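Local coordinates for protein leukotriene A-4 hydrolase (Saccharomyces cerevisiae, PDB 2XQ0) that removes N-terminal residues, preferably from di- and tripeptides, as a zinc aminopeptidase of the M1 family and has weak epoxide hydrolase activity, at residues S64-V76 with H150-S162. Sequence-based numbering, arbitrary orientation.
Sequences SDELHLDTSYLDV and HARSLFPCFDTPS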
loop_
_atom_site.group_PDB
_atom_site.type_symbol
_atom_site.label_atom_id
_atom_site.label_comp_id
_atom_site.label_asym_id
_atom_site.label_seq_id
_atom_site.Cartn_x
_atom_site.Cartn_y
_atom_site.Cartn_z
ATOM N N SER A 64 22.332 -30.426 6.839
ATOM C CA SER A 64 22.705 -30.673 5.443
ATOM C C SER A 64 24.224 -30.744 5.219
ATOM O O SER A 64 24.735 -31.798 4.842
ATOM C CB SER A 64 22.036 -29.673 4.488
ATOM O OG SER A 64 20.628 -29.827 4.476
ATOM N N ASP A 65 24.950 -29.648 5.451
ATOM C CA ASP A 65 24.380 -28.373 5.877
ATOM C C ASP A 65 24.485 -27.324 4.772
ATOM O O ASP A 65 25.571 -27.040 4.266
ATOM C CB ASP A 65 25.055 -27.864 7.146
ATOM C CG ASP A 65 24.114 -27.057 8.007
ATOM O OD1 ASP A 65 24.491 -25.947 8.438
ATOM O OD2 ASP A 65 22.982 -27.535 8.234
ATOM N N GLU A 66 23.345 -26.755 4.402
ATOM C CA GLU A 66 23.289 -25.815 3.296
ATOM C C GLU A 66 22.552 -24.545 3.683
ATOM O O GLU A 66 21.677 -24.566 4.549
ATOM C CB GLU A 66 22.580 -26.447 2.100
ATOM C CG GLU A 66 23.391 -27.482 1.349
ATOM C CD GLU A 66 22.565 -28.198 0.296
ATOM O OE1 GLU A 66 23.162 -28.847 -0.594
ATOM O OE2 GLU A 66 21.319 -28.107 0.361
ATOM N N LEU A 67 22.930 -23.449 3.035
ATOM C CA LEU A 67 22.170 -22.203 3.063
ATOM C C LEU A 67 21.249 -22.266 1.870
ATOM O O LEU A 67 21.692 -22.624 0.784
ATOM C CB LEU A 67 23.094 -21.009 2.831
ATOM C CG LEU A 67 23.598 -20.074 3.928
ATOM C CD1 LEU A 67 22.446 -19.484 4.732
ATOM C CD2 LEU A 67 24.589 -20.785 4.823
ATOM N N HIS A 68 19.982 -21.912 2.059
ATOM C CA HIS A 68 19.043 -21.802 0.957
ATOM C C HIS A 68 18.527 -20.365 0.984
ATOM O O HIS A 68 17.938 -19.932 1.980
ATOM C CB HIS A 68 17.843 -22.725 1.155
ATOM C CG HIS A 68 18.164 -24.182 1.059
ATOM N ND1 HIS A 68 17.245 -25.162 1.360
ATOM C CD2 HIS A 68 19.303 -24.828 0.708
ATOM C CE1 HIS A 68 17.796 -26.351 1.190
ATOM N NE2 HIS A 68 19.045 -26.174 0.795
ATOM N N LEU A 69 18.746 -19.626 -0.095
ATOM C CA LEU A 69 18.218 -18.257 -0.184
ATOM C C LEU A 69 17.238 -18.115 -1.351
ATOM O O LEU A 69 17.238 -18.927 -2.292
ATOM C CB LEU A 69 19.347 -17.218 -0.293
ATOM C CG LEU A 69 20.406 -17.056 0.817
ATOM C CD1 LEU A 69 21.283 -15.829 0.587
ATOM C CD2 LEU A 69 19.797 -16.949 2.171
ATOM N N ASP A 70 16.401 -17.081 -1.268
ATOM C CA ASP A 70 15.413 -16.755 -2.287
ATOM C C ASP A 70 16.123 -15.925 -3.345
ATOM O O ASP A 70 16.930 -15.082 -3.005
ATOM C CB ASP A 70 14.324 -15.853 -1.674
ATOM C CG ASP A 70 13.349 -16.601 -0.775
ATOM O OD1 ASP A 70 12.669 -17.513 -1.283
ATOM O OD2 ASP A 70 13.215 -16.230 0.424
ATOM N N THR A 71 15.821 -16.160 -4.615
ATOM C CA THR A 71 16.205 -15.248 -5.686
ATOM C C THR A 71 15.117 -15.343 -6.719
ATOM O O THR A 71 14.380 -16.332 -6.744
ATOM C CB THR A 71 17.558 -15.614 -6.379
ATOM O OG1 THR A 71 17.379 -16.730 -7.261
ATOM C CG2 THR A 71 18.631 -15.925 -5.367
ATOM N N SER A 72 15.012 -14.313 -7.556
ATOM C CA SER A 72 14.126 -14.323 -8.710
ATOM C C SER A 72 14.742 -13.496 -9.837
ATOM O O SER A 72 14.896 -12.275 -9.720
ATOM C CB SER A 72 12.757 -13.752 -8.357
ATOM O OG SER A 72 11.970 -13.693 -9.534
ATOM N N TYR A 73 15.097 -14.168 -10.923
ATOM C CA TYR A 73 15.737 -13.525 -12.061
ATOM C C TYR A 73 16.968 -12.720 -11.668
ATOM O O TYR A 73 17.191 -11.623 -12.189
ATOM C CB TYR A 73 14.751 -12.604 -12.774
ATOM C CG TYR A 73 13.444 -13.244 -13.176
ATOM C CD1 TYR A 73 13.404 -14.299 -14.079
ATOM C CD2 TYR A 73 12.243 -12.770 -12.669
ATOM C CE1 TYR A 73 12.200 -14.867 -14.454
ATOM C CE2 TYR A 73 11.042 -13.327 -13.030
ATOM C CZ TYR A 73 11.023 -14.372 -13.923
ATOM O OH TYR A 73 9.813 -14.910 -14.278
ATOM N N LEU A 74 17.760 -13.238 -10.745
ATOM C CA LEU A 74 19.065 -12.627 -10.478
ATOM C C LEU A 74 20.162 -13.383 -11.213
ATOM O O LEU A 74 20.032 -14.575 -11.503
ATOM C CB LEU A 74 19.393 -12.600 -8.987
ATOM C CG LEU A 74 18.561 -11.727 -8.062
ATOM C CD1 LEU A 74 18.958 -11.967 -6.604
ATOM C CD2 LEU A 74 18.728 -10.274 -8.436
ATOM N N ASP A 75 21.232 -12.667 -11.534
ATOM C CA ASP A 75 22.454 -13.274 -12.030
ATOM C C ASP A 75 23.413 -13.378 -10.832
ATOM O O ASP A 75 24.065 -12.407 -10.475
ATOM C CB ASP A 75 23.033 -12.383 -13.140
ATOM C CG ASP A 75 24.335 -12.899 -13.706
ATOM O OD1 ASP A 75 24.770 -14.009 -13.334
ATOM O OD2 ASP A 75 24.926 -12.173 -14.539
ATOM N N VAL A 76 23.467 -14.543 -10.190
ATOM C CA VAL A 76 24.394 -14.751 -9.078
ATOM C C VAL A 76 25.772 -15.154 -9.619
ATOM O O VAL A 76 25.906 -16.142 -10.345
ATOM C CB VAL A 76 23.887 -15.824 -8.089
ATOM C CG1 VAL A 76 24.894 -16.036 -6.957
ATOM C CG2 VAL A 76 22.530 -15.420 -7.518
ATOM N N HIS A 150 9.168 -9.328 -3.817
ATOM C CA HIS A 150 10.045 -8.908 -4.917
ATOM C C HIS A 150 11.459 -8.560 -4.440
ATOM O O HIS A 150 12.341 -8.289 -5.264
ATOM C CB HIS A 150 9.428 -7.715 -5.656
ATOM C CG HIS A 150 8.147 -8.049 -6.354
ATOM N ND1 HIS A 150 8.099 -8.883 -7.451
ATOM C CD2 HIS A 150 6.869 -7.689 -6.097
ATOM C CE1 HIS A 150 6.845 -9.012 -7.846
ATOM N NE2 HIS A 150 6.079 -8.290 -7.047
ATOM N N ALA A 151 11.687 -8.546 -3.129
ATOM C CA ALA A 151 13.042 -8.261 -2.639
ATOM C C ALA A 151 14.028 -9.275 -3.209
ATOM O O ALA A 151 15.161 -8.935 -3.555
ATOM C CB ALA A 151 13.087 -8.251 -1.137
ATOM N N ARG A 152 13.588 -10.524 -3.321
ATOM C CA ARG A 152 14.421 -11.588 -3.897
ATOM C C ARG A 152 14.736 -11.343 -5.382
ATOM O O ARG A 152 15.544 -12.054 -5.967
ATOM C CB ARG A 152 13.741 -12.956 -3.723
ATOM C CG ARG A 152 12.446 -13.086 -4.547
ATOM C CD ARG A 152 11.603 -14.316 -4.172
ATOM N NE ARG A 152 11.100 -14.232 -2.798
ATOM C CZ ARG A 152 10.253 -15.085 -2.223
ATOM N NH1 ARG A 152 9.793 -16.154 -2.879
ATOM N NH2 ARG A 152 9.866 -14.869 -0.970
ATOM N N SER A 153 14.107 -10.347 -6.000
ATOM C CA SER A 153 14.428 -10.045 -7.405
ATOM C C SER A 153 15.404 -8.874 -7.470
ATOM O O SER A 153 15.887 -8.489 -8.553
ATOM C CB SER A 153 13.146 -9.752 -8.188
ATOM O OG SER A 153 13.362 -9.656 -9.579
ATOM N N LEU A 154 15.696 -8.307 -6.298
ATOM C CA LEU A 154 16.651 -7.198 -6.175
ATOM C C LEU A 154 17.981 -7.667 -5.563
ATOM O O LEU A 154 19.050 -7.272 -6.018
ATOM C CB LEU A 154 16.064 -6.050 -5.343
ATOM C CG LEU A 154 17.000 -4.863 -5.118
ATOM C CD1 LEU A 154 17.420 -4.238 -6.459
ATOM C CD2 LEU A 154 16.395 -3.797 -4.205
ATOM N N PHE A 155 17.910 -8.514 -4.536
ATOM C CA PHE A 155 19.109 -9.177 -4.006
ATOM C C PHE A 155 18.766 -10.515 -3.372
ATOM O O PHE A 155 17.660 -10.709 -2.905
ATOM C CB PHE A 155 19.853 -8.288 -2.996
ATOM C CG PHE A 155 19.040 -7.909 -1.787
ATOM C CD1 PHE A 155 19.274 -8.515 -0.560
ATOM C CD2 PHE A 155 18.049 -6.947 -1.873
ATOM C CE1 PHE A 155 18.528 -8.161 0.570
ATOM C CE2 PHE A 155 17.292 -6.590 -0.753
ATOM C CZ PHE A 155 17.534 -7.202 0.470
ATOM N N PRO A 156 19.725 -11.452 -3.362
ATOM C CA PRO A 156 19.470 -12.753 -2.740
ATOM C C PRO A 156 19.343 -12.571 -1.235
ATOM O O PRO A 156 20.131 -11.843 -0.632
ATOM C CB PRO A 156 20.709 -13.577 -3.115
ATOM C CG PRO A 156 21.782 -12.571 -3.398
ATOM C CD PRO A 156 21.116 -11.297 -3.833
ATOM N N CYS A 157 18.331 -13.189 -0.637
ATOM C CA CYS A 157 18.081 -12.967 0.773
ATOM C C CYS A 157 17.106 -13.975 1.359
ATOM O O CYS A 157 16.556 -14.830 0.661
ATOM C CB CYS A 157 17.528 -11.548 0.980
ATOM S SG CYS A 157 15.990 -11.190 0.076
ATOM N N PHE A 158 16.901 -13.883 2.663
ATOM C CA PHE A 158 15.817 -14.627 3.298
ATOM C C PHE A 158 14.577 -13.752 3.155
ATOM O O PHE A 158 14.270 -12.944 4.037
ATOM C CB PHE A 158 16.132 -14.851 4.764
ATOM C CG PHE A 158 17.335 -15.718 5.005
ATOM C CD1 PHE A 158 17.290 -17.078 4.759
ATOM C CD2 PHE A 158 18.507 -15.177 5.492
ATOM C CE1 PHE A 158 18.391 -17.885 4.994
ATOM C CE2 PHE A 158 19.612 -15.989 5.734
ATOM C CZ PHE A 158 19.552 -17.342 5.481
ATOM N N ASP A 159 13.888 -13.885 2.024
ATOM C CA ASP A 159 12.794 -12.975 1.657
ATOM C C ASP A 159 11.477 -13.351 2.339
ATOM O O ASP A 159 10.504 -13.770 1.686
ATOM C CB ASP A 159 12.613 -12.916 0.127
ATOM C CG ASP A 159 11.698 -11.781 -0.319
ATOM O OD1 ASP A 159 11.306 -10.944 0.525
ATOM O OD2 ASP A 159 11.369 -11.709 -1.529
ATOM N N THR A 160 11.451 -13.182 3.659
ATOM C CA THR A 160 10.242 -13.433 4.446
ATOM C C THR A 160 10.094 -12.333 5.502
ATOM O O THR A 160 11.086 -11.823 6.018
ATOM C CB THR A 160 10.255 -14.862 5.093
ATOM O OG1 THR A 160 9.315 -14.920 6.167
ATOM C CG2 THR A 160 11.620 -15.209 5.622
ATOM N N PRO A 161 8.853 -11.938 5.804
ATOM C CA PRO A 161 8.715 -10.896 6.829
ATOM C C PRO A 161 9.033 -11.419 8.238
ATOM O O PRO A 161 9.130 -10.618 9.172
ATOM C CB PRO A 161 7.263 -10.443 6.684
ATOM C CG PRO A 161 6.557 -11.567 5.963
ATOM C CD PRO A 161 7.602 -12.177 5.058
ATOM N N SER A 162 9.230 -12.734 8.371
ATOM C CA SER A 162 9.729 -13.323 9.611
ATOM C C SER A 162 11.184 -12.976 9.898
ATOM O O SER A 162 11.619 -13.047 11.043
ATOM C CB SER A 162 9.573 -14.853 9.617
ATOM O OG SER A 162 8.234 -15.232 9.868
HETATM O O HOH W 1 16.748 -9.037 -11.105
#
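Asp70 and Arg152 stack their flat ends, with carboxylate and guanidinium planes only 8° apart. Asp70 OD1 sits over the guanidinium centre, 3.6 Å from Arg152 NH1, so this salt bridge works by charge alone. At its edge the same guanidinium grips Asp159 side-on: NE reaches Asp159 OD2 at 2.8 Å and NH2 donates to the Asp159 backbone O. The Arg152 chain bends at chi3 (65°), which lays the guanidinium face against the Asp70 carboxylate. An alanine in place of Arg152 would probably leave the buried carboxylates of Asp70 and Asp159 without their shared positive charge.

Asp70 OD2 also accepts from Asp159 N through its anti lone pair, at 2.9 Å, and Thr21 and Leu22 bind this carboxylate too. Backbone bonds join Asp70 N to Cys157 O and, weakly, Cys157 N to Asp70 O, a single antiparallel bridge. Ser72 N meets Arg152 O from above the carbonyl plane at 2.8 Å. Ser153 OG donates to Ser72 O and also pairs with Thr125. A water links Tyr73 O to Ser153 O.

Leu69 CD2 is pressed close over one face of Phe158, 3.4 Å from the ring centroid, a CH-pi contact. Leu67 CD1 meets the ring edge. Leu74 CD1 packs on Pro156 CD at 3.6 Å.

The contact joins the loop between strands 141-144 and 165-172 to edge strand 66-69 of the N-terminal domain's large sheet, which pairs with 101-104; Phe158 also packs on strand 28-40.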